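Local structure of insect group II chitinase (Ostrinia furnacalis, 5Y2A) at residues S170-V173 with I174-Y178; N229-N233 with K234-R238. The protein probably hydrolyses the beta-1,4 linkages of chitin, as the second catalytic domain of an insect group II chitinase of glycoside hydrolase family 18. All blocks are in the same frame, centred on the assembly; numbering follows the deposited sequence.

Interaction 1 (S170-V173 with I174-Y178)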
ATOM      1  N   SER A 170      20.075  -5.725  -7.764  1.00 15.60           N
ATOM      2  CA  SER A 170      20.922  -5.052  -6.784  1.00 18.84           C
ATOM      3  C   SER A 170      22.189  -5.873  -6.587  1.00 18.23           C
ATOM      4  O   SER A 170      22.110  -7.056  -6.246  1.00 17.76           O
ATOM      5  CB  SER A 170      20.188  -4.888  -5.455  1.00 20.41           C
ATOM      6  OG  SER A 170      21.103  -4.646  -4.393  1.00 22.89           O
ATOM      7  N   LYS A 171      23.351  -5.253  -6.809  1.00 19.79           N
ATOM      8  CA  LYS A 171      24.607  -5.965  -6.586  1.00 21.67           C
ATOM      9  C   LYS A 171      24.648  -6.552  -5.182  1.00 23.20           C
ATOM     10  O   LYS A 171      24.949  -7.737  -4.996  1.00 21.61           O
ATOM     11  CB  LYS A 171      25.801  -5.034  -6.800  1.00 21.24           C
ATOM     12  CG  LYS A 171      27.147  -5.732  -6.578  1.00 23.90           C
ATOM     13  CD  LYS A 171      28.302  -4.748  -6.559  1.00 27.90           C
ATOM     14  CE  LYS A 171      29.640  -5.458  -6.362  1.00 30.25           C
ATOM     15  NZ  LYS A 171      29.634  -6.412  -5.221  1.00 29.25           N
ATOM     16  N   ARG A 172      24.330  -5.724  -4.184  1.00 22.10           N
ATOM     17  CA  ARG A 172      24.284  -6.163  -2.791  1.00 23.36           C
ATOM     18  C   ARG A 172      23.445  -7.424  -2.616  1.00 23.78           C
ATOM     19  O   ARG A 172      23.905  -8.418  -2.040  1.00 20.78           O
ATOM     20  CB  ARG A 172      23.728  -5.033  -1.922  1.00 27.41           C
ATOM     21  CG  ARG A 172      23.601  -5.381  -0.456  1.00 31.19           C
ATOM     22  CD  ARG A 172      23.083  -4.209   0.367  1.00 31.83           C
ATOM     23  NE  ARG A 172      22.982  -4.578   1.777  1.00 31.60           N
ATOM     24  CZ  ARG A 172      21.863  -4.548   2.492  1.00 38.89           C
ATOM     25  NH1 ARG A 172      20.721  -4.160   1.938  1.00 41.54           N
ATOM     26  NH2 ARG A 172      21.888  -4.908   3.771  1.00 38.54           N
ATOM     27  N   VAL A 173      22.199  -7.397  -3.106  1.00 21.16           N
ATOM     28  CA  VAL A 173      21.301  -8.537  -2.924  1.00 17.23           C
ATOM     29  C   VAL A 173      21.801  -9.748  -3.699  1.00 18.93           C
ATOM     30  O   VAL A 173      21.701 -10.886  -3.226  1.00 20.30           O
ATOM     31  CB  VAL A 173      19.860  -8.164  -3.332  1.00 20.02           C
ATOM     32  CG1 VAL A 173      18.945  -9.382  -3.251  1.00 17.23           C
ATOM     33  CG2 VAL A 173      19.323  -7.038  -2.454  1.00 16.28           C
ATOM     34  N   ILE A 174      22.315  -9.532  -4.911  1.00 19.55           N
ATOM     35  CA  ILE A 174      22.829 -10.650  -5.700  1.00 19.54           C
ATOM     36  C   ILE A 174      23.920 -11.381  -4.930  1.00 21.65           C
ATOM     37  O   ILE A 174      23.927 -12.617  -4.856  1.00 20.61           O
ATOM     38  CB  ILE A 174      23.335 -10.155  -7.065  1.00 19.55           C
ATOM     39  CG1 ILE A 174      22.151  -9.692  -7.925  1.00 19.54           C
ATOM     40  CG2 ILE A 174      24.129 -11.258  -7.777  1.00 18.64           C
ATOM     41  CD1 ILE A 174      22.536  -8.730  -9.014  1.00 15.59           C
ATOM     42  N   ASP A 175      24.837 -10.625  -4.315  1.00 20.94           N
ATOM     43  CA  ASP A 175      25.929 -11.238  -3.561  1.00 22.62           C
ATOM     44  C   ASP A 175      25.398 -12.058  -2.392  1.00 23.55           C
ATOM     45  O   ASP A 175      25.939 -13.122  -2.071  1.00 25.34           O
ATOM     46  CB  ASP A 175      26.884 -10.159  -3.049  1.00 23.93           C
ATOM     47  CG  ASP A 175      27.648  -9.476  -4.162  1.00 26.43           C
ATOM     48  OD1 ASP A 175      27.742 -10.058  -5.262  1.00 28.18           O
ATOM     49  OD2 ASP A 175      28.162  -8.358  -3.929  1.00 27.28           O
ATOM     50  N   TYR A 176      24.323 -11.589  -1.757  1.00 22.61           N
ATOM     51  CA  TYR A 176      23.752 -12.292  -0.617  1.00 22.89           C
ATOM     52  C   TYR A 176      22.899 -13.489  -1.018  1.00 20.81           C
ATOM     53  O   TYR A 176      22.843 -14.477  -0.277  1.00 23.61           O
ATOM     54  CB  TYR A 176      22.893 -11.331   0.199  1.00 23.19           C
ATOM     55  CG  TYR A 176      23.608 -10.439   1.192  1.00 23.39           C
ATOM     56  CD1 TYR A 176      24.325 -10.974   2.258  1.00 27.69           C
ATOM     57  CD2 TYR A 176      23.543  -9.061   1.075  1.00 23.33           C
ATOM     58  CE1 TYR A 176      24.950 -10.152   3.182  1.00 24.52           C
ATOM     59  CE2 TYR A 176      24.170  -8.230   1.986  1.00 26.55           C
ATOM     60  CZ  TYR A 176      24.875  -8.783   3.037  1.00 25.44           C
ATOM     61  OH  TYR A 176      25.492  -7.946   3.940  1.00 28.73           O
ATOM     62  N   ALA A 177      22.208 -13.421  -2.156  1.00 18.42           N
ATOM     63  CA  ALA A 177      21.080 -14.309  -2.406  1.00 18.73           C
ATOM     64  C   ALA A 177      21.381 -15.473  -3.337  1.00 20.50           C
ATOM     65  O   ALA A 177      20.758 -16.530  -3.195  1.00 23.05           O
ATOM     66  CB  ALA A 177      19.900 -13.514  -2.988  1.00 19.33           C
ATOM     67  N   TYR A 178      22.291 -15.320  -4.300  1.00 21.56           N
ATOM     68  CA  TYR A 178      22.318 -16.214  -5.453  1.00 22.31           C
ATOM     69  C   TYR A 178      23.646 -16.945  -5.596  1.00 20.16           C
ATOM     70  O   TYR A 178      24.715 -16.322  -5.603  1.00 20.43           O
ATOM     71  CB  TYR A 178      22.012 -15.438  -6.737  1.00 21.44           C
ATOM     72  CG  TYR A 178      20.689 -14.707  -6.693  1.00 18.36           C
ATOM     73  CD1 TYR A 178      19.510 -15.389  -6.407  1.00 20.70           C
ATOM     74  CD2 TYR A 178      20.616 -13.347  -6.944  1.00 21.13           C
ATOM     75  CE1 TYR A 178      18.291 -14.726  -6.364  1.00 18.80           C
ATOM     76  CE2 TYR A 178      19.401 -12.675  -6.903  1.00 20.04           C
ATOM     77  CZ  TYR A 178      18.244 -13.376  -6.614  1.00 16.82           C
ATOM     78  OH  TYR A 178      17.036 -12.709  -6.575  1.00 17.23           O
TER
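The short helix 171-177, which follows barrel strand 162-167 in this family 18 TIM-barrel domain, is built by the bonds between S170-V173 and I174-Y178. Its first turn is hooked to its second by I174 N, which donates to S170 O at 2.8 Å, nearly straight, and by D175 N, bound in the same manner to K171 O. S170 is the N-cap: its OG takes the amide of V173 at 3.2 Å and so satisfies an N-H of the first turn that has no helical carbonyl before it. On the flank facing helix 224-233, K171 NZ forms a salt bridge with D175 OD2 at 2.8 Å, an i to i+4 pair that uses the syn lone pair of the carboxylate. The lysine chain runs extended from CG, anti to the backbone N, and bends only at its last torsion (chi4 -50°), which turns the ammonium toward the carboxylate. The other oxygen, D175 OD1, is probably hydrogen-bonded to Y230 OH, as is K171 NZ, so that lysine, acid and hydroxyl meet in one polar group. One residue further on, R172 lays its CG and NE obliquely across Y176 CE2, CG at 3.8 Å, with guanidinium and ring planes perpendicular. Y176 CD2 also lies 3.2 Å from R172 O, which accepts the amide of Y176 in a less straight bond. At the C-terminal end the bonding is less regular: A177 N meets V173 O at 130°, a weak bond, while Y178 N bonds to I174 O, and the A177 methyl sits over one face of the Y178 ring. I174 packs against Y230 and W231 of helix 224-233, the ring of Y178 meets W231, and K142 of helix 141-159 binds D175 O.

Interaction 2 (N229-N233 with K234-R238). With NAG (2-acetamido-2-deoxy-beta-D-glucopyranose), chain C.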
ATOM      1  N   ASN A 229      26.198  -7.280 -16.893  1.00 18.70           N
ATOM      2  CA  ASN A 229      27.592  -7.704 -16.889  1.00 22.67           C
ATOM      3  C   ASN A 229      27.980  -8.342 -15.563  1.00 23.23           C
ATOM      4  O   ASN A 229      28.797  -9.272 -15.539  1.00 20.36           O
ATOM      5  CB  ASN A 229      28.494  -6.518 -17.221  1.00 20.00           C
ATOM      6  CG  ASN A 229      28.513  -6.218 -18.700  1.00 24.35           C
ATOM      7  OD1 ASN A 229      29.126  -6.945 -19.479  1.00 24.41           O
ATOM      8  ND2 ASN A 229      27.829  -5.151 -19.101  1.00 21.37           N
ATOM      9  N   TYR A 230      27.386  -7.887 -14.457  1.00 19.30           N
ATOM     10  CA  TYR A 230      27.690  -8.494 -13.165  1.00 20.65           C
ATOM     11  C   TYR A 230      27.218  -9.943 -13.112  1.00 21.83           C
ATOM     12  O   TYR A 230      27.949 -10.821 -12.639  1.00 21.37           O
ATOM     13  CB  TYR A 230      27.054  -7.682 -12.037  1.00 20.32           C
ATOM     14  CG  TYR A 230      27.611  -8.007 -10.668  1.00 23.17           C
ATOM     15  CD1 TYR A 230      28.935  -7.717 -10.347  1.00 27.66           C
ATOM     16  CD2 TYR A 230      26.816  -8.616  -9.699  1.00 22.40           C
ATOM     17  CE1 TYR A 230      29.450  -8.013  -9.094  1.00 24.89           C
ATOM     18  CE2 TYR A 230      27.323  -8.916  -8.443  1.00 24.09           C
ATOM     19  CZ  TYR A 230      28.640  -8.610  -8.148  1.00 27.11           C
ATOM     20  OH  TYR A 230      29.148  -8.904  -6.902  1.00 27.07           O
ATOM     21  N   TRP A 231      26.004 -10.217 -13.599  1.00 21.90           N
ATOM     22  CA  TRP A 231      25.529 -11.597 -13.663  1.00 17.68           C
ATOM     23  C   TRP A 231      26.432 -12.451 -14.545  1.00 21.06           C
ATOM     24  O   TRP A 231      26.757 -13.594 -14.194  1.00 20.74           O
ATOM     25  CB  TRP A 231      24.088 -11.641 -14.172  1.00 21.52           C
ATOM     26  CG  TRP A 231      23.099 -11.456 -13.078  1.00 19.59           C
ATOM     27  CD1 TRP A 231      22.625 -10.275 -12.590  1.00 17.03           C
ATOM     28  CD2 TRP A 231      22.491 -12.487 -12.300  1.00 15.57           C
ATOM     29  NE1 TRP A 231      21.738 -10.510 -11.569  1.00 15.24           N
ATOM     30  CE2 TRP A 231      21.648 -11.860 -11.364  1.00 15.55           C
ATOM     31  CE3 TRP A 231      22.582 -13.883 -12.299  1.00 16.41           C
ATOM     32  CZ2 TRP A 231      20.902 -12.579 -10.434  1.00 16.16           C
ATOM     33  CZ3 TRP A 231      21.828 -14.594 -11.385  1.00 18.20           C
ATOM     34  CH2 TRP A 231      20.998 -13.941 -10.466  1.00 18.01           C
ATOM     35  N   ILE A 232      26.847 -11.913 -15.693  1.00 19.69           N
ATOM     36  CA  ILE A 232      27.750 -12.647 -16.578  1.00 20.21           C
ATOM     37  C   ILE A 232      29.065 -12.940 -15.865  1.00 22.21           C
ATOM     38  O   ILE A 232      29.560 -14.073 -15.874  1.00 23.26           O
ATOM     39  CB  ILE A 232      27.986 -11.859 -17.880  1.00 20.45           C
ATOM     40  CG1 ILE A 232      26.680 -11.697 -18.662  1.00 19.24           C
ATOM     41  CG2 ILE A 232      29.052 -12.549 -18.735  1.00 21.39           C
ATOM     42  CD1 ILE A 232      26.802 -10.793 -19.884  1.00 19.93           C
ATOM     43  N   ASN A 233      29.646 -11.921 -15.230  1.00 23.87           N
ATOM     44  CA  ASN A 233      30.911 -12.093 -14.527  1.00 25.76           C
ATOM     45  C   ASN A 233      30.788 -13.007 -13.320  1.00 26.38           C
ATOM     46  O   ASN A 233      31.792 -13.586 -12.896  1.00 25.58           O
ATOM     47  CB  ASN A 233      31.460 -10.738 -14.101  1.00 25.04           C
ATOM     48  CG  ASN A 233      31.830  -9.877 -15.280  1.00 27.23           C
ATOM     49  OD1 ASN A 233      32.034 -10.382 -16.382  1.00 29.05           O
ATOM     50  ND2 ASN A 233      31.922  -8.572 -15.060  1.00 28.62           N
ATOM     51  N   LYS A 234      29.595 -13.129 -12.742  1.00 24.48           N
ATOM     52  CA  LYS A 234      29.366 -14.083 -11.667  1.00 23.07           C
ATOM     53  C   LYS A 234      29.171 -15.505 -12.173  1.00 21.08           C
ATOM     54  O   LYS A 234      28.990 -16.413 -11.354  1.00 25.94           O
ATOM     55  CB  LYS A 234      28.158 -13.667 -10.823  1.00 24.14           C
ATOM     56  CG  LYS A 234      28.413 -12.452  -9.956  1.00 22.24           C
ATOM     57  CD  LYS A 234      29.028 -12.863  -8.638  1.00 28.72           C
ATOM     58  CE  LYS A 234      28.221 -12.351  -7.470  1.00 32.54           C
ATOM     59  NZ  LYS A 234      28.543 -13.097  -6.224  1.00 32.50           N
ATOM     60  N   GLY A 235      29.190 -15.724 -13.485  1.00 22.99           N
ATOM     61  CA  GLY A 235      29.123 -17.061 -14.034  1.00 24.64           C
ATOM     62  C   GLY A 235      27.857 -17.412 -14.784  1.00 26.75           C
ATOM     63  O   GLY A 235      27.663 -18.588 -15.107  1.00 25.07           O
ATOM     64  N   ALA A 236      26.984 -16.447 -15.060  1.00 23.67           N
ATOM     65  CA  ALA A 236      25.734 -16.733 -15.748  1.00 24.96           C
ATOM     66  C   ALA A 236      25.961 -16.950 -17.241  1.00 22.94           C
ATOM     67  O   ALA A 236      26.747 -16.240 -17.874  1.00 23.94           O
ATOM     68  CB  ALA A 236      24.736 -15.591 -15.541  1.00 19.33           C
ATOM     69  N   ASP A 237      25.260 -17.942 -17.789  1.00 21.98           N
ATOM     70  CA  ASP A 237      25.156 -18.158 -19.231  1.00 25.41           C
ATOM     71  C   ASP A 237      24.411 -16.991 -19.877  1.00 22.73           C
ATOM     72  O   ASP A 237      23.268 -16.711 -19.501  1.00 19.59           O
ATOM     73  CB  ASP A 237      24.423 -19.480 -19.475  1.00 21.65           C
ATOM     74  CG  ASP A 237      24.237 -19.812 -20.952  1.00 24.39           C
ATOM     75  OD1 ASP A 237      24.603 -19.003 -21.828  1.00 24.13           O
ATOM     76  OD2 ASP A 237      23.687 -20.900 -21.234  1.00 23.17           O
ATOM     77  N   ARG A 238      25.036 -16.308 -20.848  1.00 19.60           N
ATOM     78  CA  ARG A 238      24.387 -15.135 -21.438  1.00 21.66           C
ATOM     79  C   ARG A 238      23.014 -15.474 -22.028  1.00 19.85           C
ATOM     80  O   ARG A 238      22.075 -14.674 -21.925  1.00 18.87           O
ATOM     81  CB  ARG A 238      25.248 -14.530 -22.558  1.00 22.63           C
ATOM     82  CG  ARG A 238      26.535 -13.847 -22.154  1.00 21.99           C
ATOM     83  CD  ARG A 238      27.330 -13.391 -23.397  1.00 19.32           C
ATOM     84  NE  ARG A 238      28.432 -12.526 -22.976  1.00 20.95           N
ATOM     85  CZ  ARG A 238      28.498 -11.216 -23.186  1.00 27.00           C
ATOM     86  NH1 ARG A 238      27.526 -10.597 -23.834  1.00 20.40           N
ATOM     87  NH2 ARG A 238      29.540 -10.525 -22.739  1.00 27.06           N
TER
HETATM   88  C1  NAG C   1      28.633  -1.503 -19.927  1.00 24.90           C
HETATM   89  C2  NAG C   1      29.363  -0.317 -20.542  1.00 26.09           C
HETATM   90  C3  NAG C   1      30.747  -0.742 -21.038  1.00 32.20           C
HETATM   91  C4  NAG C   1      31.529  -1.477 -19.953  1.00 35.49           C
HETATM   92  C5  NAG C   1      30.674  -2.579 -19.333  1.00 33.78           C
HETATM   93  C6  NAG C   1      31.327  -3.240 -18.139  1.00 32.39           C
HETATM   94  C7  NAG C   1      28.293   1.577 -21.675  1.00 24.93           C
HETATM   95  C8  NAG C   1      27.564   2.041 -22.900  1.00 26.82           C
HETATM   96  N2  NAG C   1      28.607   0.278 -21.632  1.00 22.36           N
HETATM   97  O3  NAG C   1      31.438   0.427 -21.466  1.00 34.96           O
HETATM   98  O4  NAG C   1      32.646  -2.156 -20.520  1.00 41.17           O
HETATM   99  O5  NAG C   1      29.416  -2.053 -18.888  1.00 26.90           O
HETATM  100  O6  NAG C   1      31.405  -2.358 -17.027  1.00 37.35           O
HETATM  101  O7  NAG C   1      28.573   2.341 -20.760  1.00 25.64           O
HETATM  102  O   HOH W   1      29.781  -7.730 -22.280  1.00 37.21           O
HETATM  103  O   HOH W   2      29.533 -16.029 -17.765  1.00 27.55           O
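W231 O, near the end of helix 224-233, is gripped by two amides: A236 N donates to it at 3.0 Å, and K234 N adds a weak bond. K234 N gives its shorter bond, 2.8 Å, to Y230 O, while G235 N reaches I232 O from above the carbonyl plane. The bonds A236 N to W231 O and G235 N to I232 O, with the positive phi of G235 (112°), make a Schellman motif; at those angles a side chain would be jammed against the preceding carbonyl, which calls for glycine. A water donates to both I232 O and A236 O, bridging the helix end and the loop. With CG anti to the carbonyl carbon (chi1 -72°), K234 sets that atom over one face of the Y230 ring, 4.2 Å from the centroid in a CH-pi contact; bends at chi2 and chi3 bring CE alongside the hydroxyl, 3.6 Å from Y230 OH. That hydroxyl has its polar partners in D175 and K171. R238 comes back to the helix with its guanidinium spread over I232 CD1, which lies 3.7 Å from CZ and over the centre of the plane. R238 NH2 holds a water that donates to N229 OD1, and NH1 bonds to M335 O. An alanine in place of R238 would probably take this donor from the water and from M335 O and leave a gap beside the I232 methyl. N229 belongs to the glycan pocket, its ND2 3.5 Å from O5 of the sugar. The A236 methyl meets W231 at the edge of the indole, and both pack on V180 of helix 180-186 and L241 of strand 241-254.

Overall arrangement
Both contacts are local and lie in series along the chain, neither enclosing nor crossing the other. From the N terminus, interaction 1 comes first, winding the helix that follows strand 162-167; the chain then passes through helix 180-186 and strand 189-192 before helix 224-233, whose end interaction 2 closes before leading into strand 241-254. Their centres are about 13 Å apart, on the same side of the chain's centre, and they touch directly, through a polar group and an apolar patch next to it. Helices 171-177 and 224-233 are thus tied together, well away from the centre of the chain.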